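NOL1/NOP2/sun family protein (Enterococcus faecium, PDB 3M4X) probably transfers methyl groups from S-adenosylmethionine to cytosine in 16S ribosomal RNA, as do its RsmF relatives. Local coordinates at residues 351-356 against 367-372; 345-350 against 375-380. All blocks are in the same frame, centred on the assembly; numbering follows the deposited sequence.

Interaction 1: residues 351-356 against 367-372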
# COMPACT_ATOMS: atom_id res chain seq x y z
N HIS A 351 -14.25 13.70 14.62
CA HIS A 351 -13.31 13.60 13.53
C HIS A 351 -14.01 13.98 12.23
O HIS A 351 -15.02 13.37 11.86
CB HIS A 351 -12.77 12.17 13.41
CG HIS A 351 -12.08 11.66 14.64
ND1 HIS A 351 -11.14 12.40 15.33
CD2 HIS A 351 -12.16 10.47 15.29
CE1 HIS A 351 -10.69 11.70 16.36
NE2 HIS A 351 -11.30 10.52 16.35
N LEU A 352 -13.49 14.99 11.54
CA LEU A 352 -14.00 15.37 10.23
C LEU A 352 -13.30 14.58 9.12
O LEU A 352 -12.07 14.54 9.06
CB LEU A 352 -13.81 16.87 10.01
CG LEU A 352 -14.40 17.49 8.75
CD1 LEU A 352 -15.91 17.29 8.71
CD2 LEU A 352 -14.06 18.98 8.70
N TRP A 353 -14.08 13.94 8.26
CA TRP A 353 -13.54 13.11 7.20
C TRP A 353 -14.04 13.59 5.87
O TRP A 353 -15.18 14.05 5.75
CB TRP A 353 -13.98 11.65 7.37
CG TRP A 353 -13.34 10.96 8.51
CD1 TRP A 353 -13.82 10.88 9.79
CD2 TRP A 353 -12.12 10.23 8.49
NE1 TRP A 353 -12.95 10.15 10.56
CE2 TRP A 353 -11.89 9.75 9.79
CE3 TRP A 353 -11.17 9.95 7.50
CZ2 TRP A 353 -10.78 8.99 10.12
CZ3 TRP A 353 -10.07 9.21 7.83
CH2 TRP A 353 -9.88 8.74 9.12
N GLU A 354 -13.22 13.45 4.85
CA GLU A 354 -13.66 13.73 3.50
C GLU A 354 -13.62 12.40 2.78
O GLU A 354 -12.54 11.82 2.62
CB GLU A 354 -12.75 14.74 2.82
CG GLU A 354 -13.09 15.00 1.36
CD GLU A 354 -12.16 16.01 0.73
OE1 GLU A 354 -11.53 16.78 1.48
OE2 GLU A 354 -12.06 16.04 -0.51
N VAL A 355 -14.79 11.92 2.37
CA VAL A 355 -14.94 10.58 1.84
C VAL A 355 -15.22 10.64 0.34
O VAL A 355 -16.02 11.44 -0.11
CB VAL A 355 -16.11 9.85 2.52
CG1 VAL A 355 -16.11 8.38 2.14
CG2 VAL A 355 -16.01 10.00 4.03
N PRO A 356 -14.54 9.78 -0.43
CA PRO A 356 -14.73 9.80 -1.88
C PRO A 356 -16.18 9.53 -2.23
O PRO A 356 -16.89 8.81 -1.52
CB PRO A 356 -13.84 8.66 -2.37
CG PRO A 356 -12.82 8.51 -1.30
CD PRO A 356 -13.55 8.77 -0.03
N VAL A 367 -14.37 0.04 9.58
CA VAL A 367 -13.56 0.98 8.82
C VAL A 367 -12.61 1.74 9.73
O VAL A 367 -13.05 2.52 10.58
CB VAL A 367 -14.43 1.98 8.06
CG1 VAL A 367 -13.57 3.08 7.50
CG2 VAL A 367 -15.19 1.28 6.95
N VAL A 368 -11.32 1.48 9.55
CA VAL A 368 -10.25 2.10 10.34
C VAL A 368 -9.91 3.49 9.81
O VAL A 368 -9.44 4.36 10.55
CB VAL A 368 -8.99 1.22 10.28
CG1 VAL A 368 -7.92 1.75 11.20
CG2 VAL A 368 -9.35 -0.22 10.64
N ARG A 369 -10.16 3.70 8.53
CA ARG A 369 -9.85 4.97 7.90
C ARG A 369 -10.84 5.25 6.78
O ARG A 369 -11.00 4.44 5.88
CB ARG A 369 -8.41 4.94 7.37
CG ARG A 369 -7.93 6.27 6.82
CD ARG A 369 -6.42 6.41 6.98
NE ARG A 369 -6.14 7.75 7.45
CZ ARG A 369 -5.59 8.04 8.61
NH1 ARG A 369 -5.19 7.07 9.42
NH2 ARG A 369 -5.40 9.30 8.93
N THR A 370 -11.50 6.40 6.85
CA THR A 370 -12.58 6.72 5.91
C THR A 370 -12.24 7.92 5.04
O THR A 370 -12.79 9.00 5.23
CB THR A 370 -13.90 6.99 6.67
OG1 THR A 370 -14.23 5.86 7.47
CG2 THR A 370 -15.03 7.24 5.70
N GLY A 371 -11.35 7.74 4.08
CA GLY A 371 -10.96 8.83 3.20
C GLY A 371 -9.89 9.73 3.82
O GLY A 371 -8.94 9.26 4.44
N LEU A 372 -10.05 11.04 3.65
CA LEU A 372 -9.07 11.96 4.19
C LEU A 372 -9.54 12.53 5.51
O LEU A 372 -10.60 13.17 5.59
CB LEU A 372 -8.75 13.09 3.20
CG LEU A 372 -7.69 14.11 3.67
CD1 LEU A 372 -6.31 13.45 3.84
CD2 LEU A 372 -7.61 15.34 2.74
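Two backbone hydrogen bonds join Glu354 to Leu372 as an antiparallel, hydrogen-bonded pair. Glu354 N reaches Leu372 O at 2.7 Å, and Leu372 N donates to Glu354 O at 2.8 Å. The same two carbonyls also take CA-H...O contacts, from Trp353 CA and from Gly371 CA respectively. Gly371, with a positive phi of 82°, has no side chain to collide with Glu354 O or with the carbonyl of Thr370, which permits this close approach.

Packing is carried by the indole of Trp353. Its CG stands anti to the carbonyl carbon (chi1 -71°), which swings the six-membered ring over the backbone of 369-371: Thr370 N lies 3.3 Å above one face, offset toward the rim, while the carbonyl of Gly371 sits at the ring edge. Trp353 CE3 comes within 2.9 Å of Thr370 O, a close approach rather than a bond. Trp353 CZ3 also rests on Arg369 CG, 3.8 Å away. Further out, Trp353 CH2 lies above one face of the guanidinium, the planes 71° apart; Glu151 (salt bridge) and Ser147 (hydrogen bond) of helix 140-153 hold that group. Next to the indole, on the same side of the strand, Val355 CG2 and Thr370 CG2 press together at 3.4 Å, tighter than usual for carbon.

The polar end of Glu354 turns to Tyr339 OH and the backbone amides of Thr342 and Gly343. Val368 and Arg369 form a classic beta bulge opposite Val160. Strand 367-370 pairs with 158-161 of the Rossmann-like methyltransferase sheet, whereas Leu372 already pairs with Glu354: the contact marks the passage between two sheets.

Interaction 2: residues 345-350 against 375-380; sequences LLVFND and GDFKKN
Asp350 O accepts the amide of Phe377 in a nearly straight bond: the donor N is 2.9 Å away, the angle at the hydrogen is 167°, and the N-H approaches in the carbonyl plane. The same oxygen takes a CA-H...O contact from Asp376, whose CA is 3.3 Å from it, so one carbonyl is gripped by two consecutive residues of 375-380. Beside this bond, Asp350 CB lies 3.6 Å from Phe377 O, and Phe377 CD1 comes within 3.5 Å of Asp350 O.

An apolar touch lies farther along. Phe377 CG is anti to its carbonyl carbon (chi1 -63°), and the ring thereby extends back toward 345-350, where Val347 CG2 meets its edge near the ring plane, 4.0 Å from CE1. The two side chains cross at about a right angle. Leu352, on the strand between them, touches both, and Met322 and Gln326 pack on both as well; Phe382 adds an edge-to-face contact with the Phe377 ring.

What presents the Asp350 carbonyl is the tight reversal of the chain. Asn349 and Asp350 both have positive phi and together fit a two-residue type I' turn linking strands 344-348 and 351-355. From the other side, strand 372-378 is set by backbone bonds of Gly375 with Leu352 and of Asp376 with Glu383, while Asp376 OD1 accepts from His351 ND1, on the residue that closes the turn and begins strand 351-355.

The chemistry implies a directional backbone bond fixing the hairpin tip against strand 372-378, with one light apolar touch beside it.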
# COMPACT_ATOMS: atom_id res chain seq x y z
N LEU A 345 -18.37 15.43 3.32
CA LEU A 345 -17.83 15.69 4.65
C LEU A 345 -18.69 15.03 5.74
O LEU A 345 -19.86 15.36 5.90
CB LEU A 345 -17.70 17.19 4.91
CG LEU A 345 -16.83 17.96 3.92
CD1 LEU A 345 -17.03 19.45 4.07
CD2 LEU A 345 -15.36 17.59 4.08
N LEU A 346 -18.09 14.10 6.46
CA LEU A 346 -18.78 13.40 7.54
C LEU A 346 -18.02 13.54 8.85
O LEU A 346 -16.80 13.72 8.85
CB LEU A 346 -18.95 11.92 7.20
CG LEU A 346 -19.34 11.54 5.77
CD1 LEU A 346 -19.57 10.04 5.69
CD2 LEU A 346 -20.57 12.28 5.29
N VAL A 347 -18.75 13.46 9.96
CA VAL A 347 -18.12 13.51 11.27
C VAL A 347 -18.45 12.24 12.07
O VAL A 347 -19.60 11.80 12.12
CB VAL A 347 -18.57 14.75 12.06
CG1 VAL A 347 -17.78 14.88 13.36
CG2 VAL A 347 -18.41 16.02 11.22
N PHE A 348 -17.42 11.64 12.67
CA PHE A 348 -17.60 10.56 13.64
C PHE A 348 -16.66 10.86 14.80
O PHE A 348 -15.46 11.06 14.58
CB PHE A 348 -17.23 9.20 13.04
CG PHE A 348 -17.64 9.02 11.60
CD1 PHE A 348 -16.68 8.84 10.62
CD2 PHE A 348 -18.97 9.00 11.24
CE1 PHE A 348 -17.04 8.66 9.29
CE2 PHE A 348 -19.34 8.83 9.91
CZ PHE A 348 -18.37 8.66 8.93
N ASN A 349 -17.18 10.91 16.02
CA ASN A 349 -16.34 11.20 17.18
C ASN A 349 -15.61 12.54 17.08
O ASN A 349 -14.49 12.68 17.60
CB ASN A 349 -15.30 10.09 17.39
CG ASN A 349 -15.84 8.92 18.18
OD1 ASN A 349 -16.96 8.96 18.68
ND2 ASN A 349 -15.04 7.87 18.29
N ASP A 350 -16.23 13.50 16.41
CA ASP A 350 -15.66 14.84 16.23
C ASP A 350 -14.51 14.85 15.22
O ASP A 350 -13.86 15.88 15.01
CB ASP A 350 -15.20 15.42 17.56
CG ASP A 350 -16.29 15.40 18.61
OD1 ASP A 350 -16.13 14.64 19.59
OD2 ASP A 350 -17.29 16.13 18.45
N GLY A 375 -9.44 16.89 10.20
CA GLY A 375 -9.11 17.41 11.51
C GLY A 375 -10.14 17.04 12.56
O GLY A 375 -11.07 16.27 12.29
N ASP A 376 -9.98 17.59 13.76
CA ASP A 376 -10.85 17.29 14.89
C ASP A 376 -11.47 18.55 15.47
O ASP A 376 -10.80 19.57 15.62
CB ASP A 376 -10.10 16.57 16.00
CG ASP A 376 -9.60 15.21 15.58
OD1 ASP A 376 -10.23 14.62 14.68
OD2 ASP A 376 -8.59 14.73 16.14
N PHE A 377 -12.75 18.46 15.79
CA PHE A 377 -13.42 19.52 16.51
C PHE A 377 -13.15 19.33 17.99
O PHE A 377 -13.11 18.21 18.49
CB PHE A 377 -14.91 19.47 16.25
CG PHE A 377 -15.28 19.71 14.81
CD1 PHE A 377 -15.73 18.66 14.01
CD2 PHE A 377 -15.22 20.99 14.26
CE1 PHE A 377 -16.09 18.87 12.71
CE2 PHE A 377 -15.58 21.21 12.95
CZ PHE A 377 -16.01 20.15 12.17
N LYS A 378 -12.95 20.44 18.70
CA LYS A 378 -12.83 20.39 20.14
C LYS A 378 -13.64 21.51 20.78
O LYS A 378 -14.64 21.96 20.22
CB LYS A 378 -11.37 20.43 20.58
CG LYS A 378 -10.58 19.19 20.17
CD LYS A 378 -9.29 19.06 20.95
CE LYS A 378 -8.53 17.81 20.55
NZ LYS A 378 -7.29 17.62 21.35
N LYS A 379 -13.20 21.95 21.95
CA LYS A 379 -13.85 23.04 22.66
C LYS A 379 -13.88 24.31 21.80
O LYS A 379 -12.88 25.02 21.69
CB LYS A 379 -13.13 23.29 23.99
CG LYS A 379 -11.99 22.31 24.23
CD LYS A 379 -11.66 22.14 25.70
CE LYS A 379 -10.65 21.01 25.90
NZ LYS A 379 -10.43 20.70 27.34
N ASN A 380 -15.03 24.57 21.18
CA ASN A 380 -15.24 25.75 20.35
C ASN A 380 -14.21 25.94 19.24
O ASN A 380 -13.94 27.07 18.82
CB ASN A 380 -15.28 27.01 21.22
CG ASN A 380 -16.28 26.91 22.36
OD1 ASN A 380 -17.27 26.19 22.27
ND2 ASN A 380 -16.02 27.64 23.44

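How the interactions relate
Centred about 12 Å apart, the two contacts both reach one four-stranded antiparallel sheet with the strand order 344-348, 351-355, 372-378, 381-384; strand 367-370 of interaction 1 belongs instead to the large mixed sheet. Along the chain, 345-350 comes first, then 351-356, 367-372 and 375-380, so interaction 2 brackets interaction 1. Phe348 and Trp353 pack their rings together across the hairpin of 344-348 and 351-355, linking the two places. Interaction 1, about 17 Å from the chain's centre, pairs the two central strands near the methyltransferase side, while interaction 2, at about 27 Å, holds the hairpin turn against the far part of strand 372-378.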